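Local coordinates for protein snaclec convulxin subunit alpha (Crotalus durissus, PDB 1UMR) that activates platelets as a snake venom lectin by binding the platelet collagen receptor glycoprotein VI, at residues Trp55-Thr58 / Gln59-Glu63; Asp94-Asp98 / Leu99-Lys103. All blocks are in the same frame, centred on the assembly; numbering follows the deposited sequence.

Interaction 1. Residues Trp55-Thr58 / Gln59-Glu63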
loop_
_atom_site.group_PDB
_atom_site.type_symbol
_atom_site.label_atom_id
_atom_site.label_comp_id
_atom_site.label_asym_id
_atom_site.label_seq_id
_atom_site.Cartn_x
_atom_site.Cartn_y
_atom_site.Cartn_z
ATOM N N TRP A 55 13.765 -28.977 39.811
ATOM C CA TRP A 55 13.825 -29.113 41.250
ATOM C C TRP A 55 13.553 -30.530 41.624
ATOM O O TRP A 55 14.385 -31.153 42.288
ATOM C CB TRP A 55 12.844 -28.133 41.868
ATOM C CG TRP A 55 12.753 -28.203 43.324
ATOM C CD1 TRP A 55 13.412 -27.388 44.278
ATOM C CD2 TRP A 55 11.907 -29.089 44.061
ATOM N NE1 TRP A 55 13.016 -27.772 45.543
ATOM C CE2 TRP A 55 12.113 -28.810 45.455
ATOM C CE3 TRP A 55 11.004 -30.114 43.696
ATOM C CZ2 TRP A 55 11.455 -29.529 46.473
ATOM C CZ3 TRP A 55 10.338 -30.821 44.704
ATOM C CH2 TRP A 55 10.587 -30.534 46.082
ATOM N N MET A 56 12.439 -31.111 41.162
ATOM C CA MET A 56 12.142 -32.449 41.657
ATOM C C MET A 56 13.306 -33.389 41.311
ATOM O O MET A 56 13.689 -34.256 42.110
ATOM C CB MET A 56 10.822 -32.994 41.111
ATOM C CG MET A 56 10.433 -34.204 41.789
ATOM S SD MET A 56 9.180 -35.196 40.900
ATOM C CE MET A 56 10.078 -35.778 39.432
ATOM N N VAL A 57 13.885 -33.237 40.125
ATOM C CA VAL A 57 14.886 -34.219 39.756
ATOM C C VAL A 57 16.170 -33.963 40.583
ATOM O O VAL A 57 16.823 -34.911 41.089
ATOM C CB VAL A 57 15.219 -34.091 38.287
ATOM C CG1 VAL A 57 16.610 -34.931 37.913
ATOM C CG2 VAL A 57 13.946 -34.447 37.370
ATOM N N THR A 58 16.534 -32.677 40.720
ATOM C CA THR A 58 17.625 -32.308 41.612
ATOM C C THR A 58 17.534 -32.983 42.994
ATOM O O THR A 58 18.540 -33.482 43.529
ATOM C CB THR A 58 17.728 -30.818 41.679
ATOM O OG1 THR A 58 18.401 -30.397 40.488
ATOM C CG2 THR A 58 18.754 -30.356 42.723
ATOM N N GLN A 59 16.328 -33.050 43.543
ATOM C CA GLN A 59 16.169 -33.579 44.890
ATOM C C GLN A 59 16.047 -35.049 44.913
ATOM O O GLN A 59 16.038 -35.556 45.992
ATOM C CB GLN A 59 14.910 -33.064 45.673
ATOM C CG GLN A 59 14.667 -31.569 45.656
ATOM C CD GLN A 59 15.791 -30.829 46.295
ATOM O OE1 GLN A 59 16.126 -31.183 47.407
ATOM N NE2 GLN A 59 16.408 -29.819 45.587
ATOM N N ASN A 60 15.832 -35.767 43.801
ATOM C CA ASN A 60 15.646 -37.211 43.994
ATOM C C ASN A 60 16.560 -38.009 43.161
ATOM O O ASN A 60 16.596 -39.253 43.255
ATOM C CB ASN A 60 14.193 -37.660 43.833
ATOM C CG ASN A 60 13.230 -36.917 44.854
ATOM O OD1 ASN A 60 12.735 -37.535 45.777
ATOM N ND2 ASN A 60 13.037 -35.597 44.687
ATOM N N ILE A 61 17.339 -37.354 42.303
ATOM C CA ILE A 61 18.186 -38.308 41.537
ATOM C C ILE A 61 19.356 -38.970 42.396
ATOM O O ILE A 61 19.953 -38.322 43.215
ATOM C CB ILE A 61 18.648 -37.621 40.286
ATOM C CG1 ILE A 61 19.150 -38.644 39.302
ATOM C CG2 ILE A 61 19.647 -36.356 40.569
ATOM C CD1 ILE A 61 19.666 -37.909 38.087
ATOM N N GLU A 62 19.621 -40.249 42.246
ATOM C CA GLU A 62 20.797 -40.818 42.810
ATOM C C GLU A 62 22.045 -40.116 42.344
ATOM O O GLU A 62 22.180 -39.832 41.132
ATOM C CB GLU A 62 20.893 -42.295 42.493
ATOM C CG GLU A 62 20.345 -43.102 43.678
ATOM C CD GLU A 62 19.695 -44.410 43.210
ATOM O OE1 GLU A 62 18.704 -44.884 43.872
ATOM O OE2 GLU A 62 20.193 -44.964 42.182
ATOM N N GLU A 63 22.941 -39.813 43.314
ATOM C CA GLU A 63 24.160 -39.058 43.054
ATOM C C GLU A 63 25.039 -39.507 41.806
ATOM O O GLU A 63 25.765 -38.689 41.243
ATOM C CB GLU A 63 25.054 -39.101 44.334
ATOM C CG GLU A 63 25.156 -37.807 45.169
ATOM C CD GLU A 63 25.694 -38.271 46.575
ATOM O OE1 GLU A 63 26.379 -39.279 46.828
ATOM O OE2 GLU A 63 24.743 -38.145 47.687
#
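Gln59 lies across the indole of Trp55 one turn further along, in the last turn of helix 47-60, the second long helix of this C-type lectin fold, and the residues that follow show how such a turn can be held by main-chain and side-chain bonds together. Backbone bonds come first. Gln59 N reaches Trp55 O at 3.0 Å, and the carbonyl oxygen of Val57 then takes two donors: Ile61 N at 2.8 Å, in the carbonyl plane, and Asn60 N at 3.0 Å, well above it. Two backbone N-H groups, three and four residues on, thus converge on one oxygen.

A side-chain amide supplies the next bond. Asn60 ND2 donates to Met56 O over 3.0 Å at a nearly straight 160°, using a lone pair of the carbonyl and keeping that oxygen close to its own amide plane. Tyr9 OH engages Asn60 OD1, so both ends of this amide are bonded and its rotation is fixed.

Apolar contact occupies two sides of the turn. On the inner side Val57 CG1 meets Ile61 CB at 4.1 Å, and both residues pack on Val68 of strand 67-74 and on Phe113. On the outer side the indole of Trp55 offers one face to Gln59. The first torsion of Gln59 (chi1 -48°) sets CG over the six-membered ring, and the bend at chi2 then turns the amide back across the indole, its plane tilted 25° from the ring. The result is a CH-pi contact, with Gln59 CG 3.9 Å from the centroid of the six-membered ring of Trp55.

Interaction 2. Residues Asp94-Asp98 / Leu99-Lys103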
loop_
_atom_site.group_PDB
_atom_site.type_symbol
_atom_site.label_atom_id
_atom_site.label_comp_id
_atom_site.label_asym_id
_atom_site.label_seq_id
_atom_site.Cartn_x
_atom_site.Cartn_y
_atom_site.Cartn_z
ATOM N N ASP A 94 21.346 -42.949 2.363
ATOM C CA ASP A 94 21.715 -42.366 3.654
ATOM C C ASP A 94 22.452 -43.366 4.528
ATOM O O ASP A 94 21.879 -44.403 4.890
ATOM C CB ASP A 94 20.432 -41.951 4.443
ATOM C CG ASP A 94 20.771 -41.187 5.694
ATOM O OD1 ASP A 94 21.929 -41.271 6.203
ATOM O OD2 ASP A 94 19.940 -40.394 6.184
ATOM N N ASN A 95 23.692 -43.033 4.897
ATOM C CA ASN A 95 24.617 -44.026 5.438
ATOM C C ASN A 95 25.034 -43.546 6.788
ATOM O O ASN A 95 26.175 -43.871 7.232
ATOM C CB ASN A 95 25.927 -44.029 4.655
ATOM C CG ASN A 95 26.019 -45.132 3.642
ATOM O OD1 ASN A 95 25.007 -45.739 3.277
ATOM N ND2 ASN A 95 27.232 -45.306 3.046
ATOM N N LEU A 96 24.217 -42.676 7.377
ATOM C CA LEU A 96 24.449 -42.202 8.767
ATOM C C LEU A 96 24.421 -43.415 9.741
ATOM O O LEU A 96 23.510 -44.241 9.659
ATOM C CB LEU A 96 23.356 -41.254 9.227
ATOM C CG LEU A 96 23.548 -40.644 10.607
ATOM C CD1 LEU A 96 24.803 -39.794 10.555
ATOM C CD2 LEU A 96 22.287 -39.739 10.977
ATOM N N LEU A 97 25.435 -43.495 10.614
ATOM C CA LEU A 97 25.672 -44.597 11.584
ATOM C C LEU A 97 24.669 -44.582 12.714
ATOM O O LEU A 97 24.311 -43.488 13.255
ATOM C CB LEU A 97 27.083 -44.405 12.184
ATOM C CG LEU A 97 28.360 -44.888 11.451
ATOM C CD1 LEU A 97 29.654 -44.454 12.129
ATOM C CD2 LEU A 97 28.352 -46.430 11.102
ATOM N N ASP A 98 24.228 -45.756 13.140
ATOM C CA ASP A 98 23.322 -45.790 14.337
ATOM C C ASP A 98 23.886 -44.982 15.453
ATOM O O ASP A 98 23.250 -44.079 15.976
ATOM C CB ASP A 98 23.031 -47.223 14.791
ATOM C CG ASP A 98 22.313 -48.014 13.717
ATOM O OD1 ASP A 98 21.609 -47.401 12.892
ATOM O OD2 ASP A 98 22.415 -49.242 13.568
ATOM N N LEU A 99 25.129 -45.212 15.805
ATOM C CA LEU A 99 25.657 -44.398 16.877
ATOM C C LEU A 99 25.342 -42.900 16.806
ATOM O O LEU A 99 25.282 -42.238 17.839
ATOM C CB LEU A 99 27.168 -44.628 17.052
ATOM C CG LEU A 99 27.695 -45.429 18.279
ATOM C CD1 LEU A 99 26.663 -46.490 18.949
ATOM C CD2 LEU A 99 29.067 -46.073 17.886
ATOM N N TYR A 100 25.188 -42.328 15.611
ATOM C CA TYR A 100 24.964 -40.867 15.514
ATOM C C TYR A 100 23.514 -40.496 15.292
ATOM O O TYR A 100 23.202 -39.323 15.064
ATOM C CB TYR A 100 25.857 -40.232 14.414
ATOM C CG TYR A 100 27.314 -40.063 14.871
ATOM C CD1 TYR A 100 28.197 -41.197 14.913
ATOM C CD2 TYR A 100 27.783 -38.802 15.322
ATOM C CE1 TYR A 100 29.500 -41.065 15.347
ATOM C CE2 TYR A 100 29.060 -38.653 15.750
ATOM C CZ TYR A 100 29.929 -39.815 15.742
ATOM O OH TYR A 100 31.216 -39.685 16.206
ATOM N N ILE A 101 22.625 -41.487 15.317
ATOM C CA ILE A 101 21.191 -41.204 15.254
ATOM C C ILE A 101 20.647 -40.864 16.610
ATOM O O ILE A 101 20.617 -41.768 17.479
ATOM C CB ILE A 101 20.423 -42.380 14.605
ATOM C CG1 ILE A 101 20.874 -42.566 13.138
ATOM C CG2 ILE A 101 18.853 -42.231 14.697
ATOM C CD1 ILE A 101 20.270 -43.991 12.604
ATOM N N THR A 102 20.207 -39.587 16.790
ATOM C CA THR A 102 19.866 -39.083 18.135
ATOM C C THR A 102 18.456 -38.564 18.060
ATOM O O THR A 102 18.251 -37.351 17.856
ATOM C CB THR A 102 20.818 -37.944 18.635
ATOM O OG1 THR A 102 21.034 -36.903 17.627
ATOM C CG2 THR A 102 22.307 -38.500 18.915
ATOM N N LYS A 103 17.508 -39.497 18.194
ATOM C CA LYS A 103 16.082 -39.240 17.998
ATOM C C LYS A 103 15.228 -39.103 19.326
ATOM O O LYS A 103 14.026 -38.768 19.293
ATOM C CB LYS A 103 15.492 -40.371 17.165
ATOM C CG LYS A 103 15.727 -40.282 15.682
ATOM C CD LYS A 103 15.071 -41.563 14.961
ATOM C CE LYS A 103 14.960 -41.291 13.400
ATOM N NZ LYS A 103 14.231 -42.514 12.841
#
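Leu96 presents a forked tip to the residues that come round a short 3-10 turn, and each prong meets its own neighbour: CD1 lies 4.0 Å from Tyr100 CB, while CD2 lies 3.8 Å from Ile101 CG1. The fork therefore fits at the base of both side chains, crossing that of Tyr100 at about a right angle and that of Ile101 more obliquely. Leu96 is the one buried residue here; its CG stands opposite the backbone N (chi1 -176°), which carries the fork towards the turn.

Two further pairs extend the surface. Leu97 CB comes obliquely to the Tyr100 ring, a loose approach of 4.4 Å to CD1. Ile101 and Asp98 run side by side in the same direction, the methyl CD1 of Ile101 resting 3.7 Å from Asp98 OD1, so an apolar tip lies beside a carboxylate at the exposed side of the turn.

The backbone sets these bumps in place. Tyr100 N bonds to Leu97 O at 2.8 Å and Ile101 N to Asp98 O at 2.7 Å, both donors standing above the carbonyl planes. Just upstream Asp94 OD1 accepts from Leu96 N at 2.9 Å and 165°, the N-H meeting OD1 nearly in line with its C-O bond, which makes an Asx turn. Another protein chain of the assembly packs on Leu96, Leu97 and Tyr100 and bonds to the backbone of Asn95 and Leu97. The whole is an Asx turn followed by a 3-10 turn, set in the long loop that a snaclec subunit extends to a partner chain.

In the fold
Both interactions are local and join side chains three to five residues apart in one continuous stretch, yet they sit on opposite sides of the chain's centre, with centres 31 Å apart. Interaction 1 is partly buried: it packs helix 47-60 against strands of the lectin domain, and no other chain of the assembly touches it. Interaction 2 is a surface contact in the loop between strands 67-74 and 104-108, where a second chain covers much of it. Their chemistry follows. In 55-63 a side-chain amide and a shared carbonyl bind the last turn of a helix whose inner side chains are largely buried and outer ones exposed; in 94-103 contacts of leucine with tyrosine and isoleucine, beside an Asx turn, shape a 3-10 turn that faces a partner.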